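Local structure of chromosome partition protein Smc (Pyrococcus furiosus, 5XNS) at residues A[79-84]-A[101-106]. The protein is probably required for chromosome condensation and partitioning, its joined N- and C-terminal ends forming an ABC-type ATPase head that binds and hydrolyses ATP. Residues are numbered along the deposited sequence; the frame is centred on the assembly and turned at random.
Sequences YAEVAI and VIRRRV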
loop_
_atom_site.group_PDB
_atom_site.type_symbol
_atom_site.label_atom_id
_atom_site.label_comp_id
_atom_site.label_asym_id
_atom_site.label_seq_id
_atom_site.Cartn_x
_atom_site.Cartn_y
_atom_site.Cartn_z
ATOM N N TYR A 79 5.643 -25.601 -5.558
ATOM C CA TYR A 79 4.690 -24.506 -5.659
ATOM C C TYR A 79 5.228 -23.334 -4.854
ATOM O O TYR A 79 6.041 -23.508 -3.944
ATOM C CB TYR A 79 3.306 -24.920 -5.154
ATOM C CG TYR A 79 3.334 -25.463 -3.743
ATOM C CD1 TYR A 79 3.308 -24.603 -2.646
ATOM C CD2 TYR A 79 3.392 -26.835 -3.503
ATOM C CE1 TYR A 79 3.339 -25.085 -1.358
ATOM C CE2 TYR A 79 3.414 -27.328 -2.212
ATOM C CZ TYR A 79 3.398 -26.443 -1.145
ATOM O OH TYR A 79 3.427 -26.916 0.144
ATOM N N ALA A 80 4.790 -22.137 -5.221
ATOM C CA ALA A 80 5.079 -20.950 -4.432
ATOM C C ALA A 80 3.920 -20.705 -3.489
ATOM O O ALA A 80 2.755 -20.838 -3.878
ATOM C CB ALA A 80 5.298 -19.728 -5.330
ATOM N N GLU A 81 4.235 -20.352 -2.246
ATOM C CA GLU A 81 3.189 -20.069 -1.276
ATOM C C GLU A 81 3.507 -18.816 -0.474
ATOM O O GLU A 81 4.644 -18.623 -0.040
ATOM C CB GLU A 81 3.000 -21.235 -0.319
ATOM C CG GLU A 81 1.890 -20.996 0.684
ATOM C CD GLU A 81 1.806 -22.111 1.699
ATOM O OE1 GLU A 81 2.797 -22.300 2.452
ATOM O OE2 GLU A 81 0.759 -22.798 1.723
ATOM N N VAL A 82 2.496 -17.973 -0.269
ATOM C CA VAL A 82 2.608 -16.817 0.617
ATOM C C VAL A 82 1.362 -16.738 1.492
ATOM O O VAL A 82 0.234 -16.852 0.996
ATOM C CB VAL A 82 2.795 -15.506 -0.169
ATOM C CG1 VAL A 82 2.796 -14.330 0.805
ATOM C CG2 VAL A 82 4.090 -15.535 -1.020
ATOM N N ALA A 83 1.559 -16.529 2.786
ATOM C CA ALA A 83 0.461 -16.290 3.715
ATOM C C ALA A 83 0.676 -14.960 4.432
ATOM O O ALA A 83 1.779 -14.673 4.907
ATOM C CB ALA A 83 0.353 -17.422 4.732
ATOM N N ILE A 84 -0.375 -14.152 4.524
ATOM C CA ILE A 84 -0.311 -12.869 5.211
ATOM C C ILE A 84 -1.288 -12.888 6.380
ATOM O O ILE A 84 -2.435 -13.332 6.235
ATOM C CB ILE A 84 -0.602 -11.701 4.250
ATOM C CG1 ILE A 84 -0.393 -10.353 4.945
ATOM C CG2 ILE A 84 -2.026 -11.805 3.646
ATOM C CD1 ILE A 84 -0.285 -9.188 3.951
ATOM N N VAL A 101 -6.256 -14.574 8.042
ATOM C CA VAL A 101 -5.137 -15.143 7.301
ATOM C C VAL A 101 -5.562 -15.338 5.850
ATOM O O VAL A 101 -6.578 -15.985 5.567
ATOM C CB VAL A 101 -4.657 -16.462 7.924
ATOM C CG1 VAL A 101 -3.397 -16.959 7.213
ATOM C CG2 VAL A 101 -4.386 -16.255 9.404
ATOM N N ILE A 102 -4.805 -14.753 4.934
ATOM C CA ILE A 102 -4.966 -14.996 3.509
ATOM C C ILE A 102 -3.734 -15.747 3.034
ATOM O O ILE A 102 -2.602 -15.377 3.371
ATOM C CB ILE A 102 -5.170 -13.690 2.727
ATOM C CG1 ILE A 102 -6.465 -13.027 3.198
ATOM C CG2 ILE A 102 -5.226 -13.980 1.222
ATOM C CD1 ILE A 102 -6.646 -11.594 2.746
ATOM N N ARG A 103 -3.959 -16.826 2.296
ATOM C CA ARG A 103 -2.897 -17.690 1.808
ATOM C C ARG A 103 -3.122 -17.913 0.322
ATOM O O ARG A 103 -4.256 -18.149 -0.097
ATOM C CB ARG A 103 -2.892 -19.012 2.578
ATOM C CG ARG A 103 -1.918 -20.079 2.078
ATOM C CD ARG A 103 -1.890 -21.284 3.044
ATOM N NE ARG A 103 -1.147 -20.973 4.268
ATOM C CZ ARG A 103 -1.698 -20.704 5.458
ATOM N NH1 ARG A 103 -3.024 -20.728 5.625
ATOM N NH2 ARG A 103 -0.914 -20.419 6.496
ATOM N N ARG A 104 -2.063 -17.784 -0.480
ATOM C CA ARG A 104 -2.125 -18.100 -1.900
ATOM C C ARG A 104 -0.992 -19.050 -2.269
ATOM O O ARG A 104 0.141 -18.890 -1.800
ATOM C CB ARG A 104 -2.050 -16.843 -2.774
ATOM C CG ARG A 104 -2.073 -17.123 -4.264
ATOM C CD ARG A 104 -1.877 -15.847 -5.071
ATOM N NE ARG A 104 -1.826 -16.108 -6.508
ATOM C CZ ARG A 104 -1.658 -15.175 -7.446
ATOM N NH1 ARG A 104 -1.525 -13.893 -7.106
ATOM N NH2 ARG A 104 -1.624 -15.527 -8.726
ATOM N N ARG A 105 -1.308 -20.046 -3.099
ATOM C CA ARG A 105 -0.310 -20.897 -3.748
ATOM C C ARG A 105 -0.447 -20.798 -5.256
ATOM O O ARG A 105 -1.564 -20.787 -5.782
ATOM C CB ARG A 105 -0.464 -22.372 -3.396
ATOM C CG ARG A 105 -0.155 -22.735 -2.002
ATOM C CD ARG A 105 -0.327 -24.242 -1.845
ATOM N NE ARG A 105 -0.045 -24.628 -0.475
ATOM C CZ ARG A 105 -0.167 -25.860 -0.014
ATOM N NH1 ARG A 105 0.110 -26.106 1.255
ATOM N NH2 ARG A 105 -0.578 -26.830 -0.826
ATOM N N VAL A 106 0.685 -20.789 -5.956
ATOM C CA VAL A 106 0.688 -20.914 -7.403
ATOM C C VAL A 106 1.548 -22.122 -7.780
ATOM O O VAL A 106 2.549 -22.420 -7.120
ATOM C CB VAL A 106 1.171 -19.604 -8.075
ATOM C CG1 VAL A 106 2.613 -19.302 -7.718
ATOM C CG2 VAL A 106 0.981 -19.662 -9.579
#
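Arg105 lies between Tyr79 and Glu81, gripped on a face and on an edge at once. Its guanidinium stacks off-centre on the tyrosine ring, planes 19° apart and centres 4.3 Å apart, while CD sits over the same ring in a CH-pi contact. Within the guanidinium plane, Arg105 NE gives a nearly straight hydrogen bond of 3.0 Å to Glu81 OE2, reaching that oxygen from above the carboxylate plane; NH1 adds a weak one. With CG anti to the carbonyl carbon (chi1 -68°) and the chain extended to NE, Arg105 runs alongside the equally extended Glu81. The backbones pair as an antiparallel hairpin, central in the antiparallel sheet of this ABC-type ATPase head; because side chains alternate between the faces of a strand, one hairpin carries a charged network on one side and largely apolar packing on the other. Arg103 completes the network: Arg103 CD lies 3.3 Å from Glu81 OE2, its NE makes a long salt bridge, and a bend at chi3 (-75°) lays the guanidinium over Ala83 CB. Were Arg105 replaced by an alanine, Glu81 would probably lose its shorter salt bridge and one face of the Tyr79 ring its stacking partner. On the other face Ala80 CB meets Val106 CG1 at 3.6 Å, Val82 and Val106 touch Phe48 of helix 39-49, and Arg104 NH1 hydrogen-bonds the carbonyl oxygens of Phe48 and Gly52.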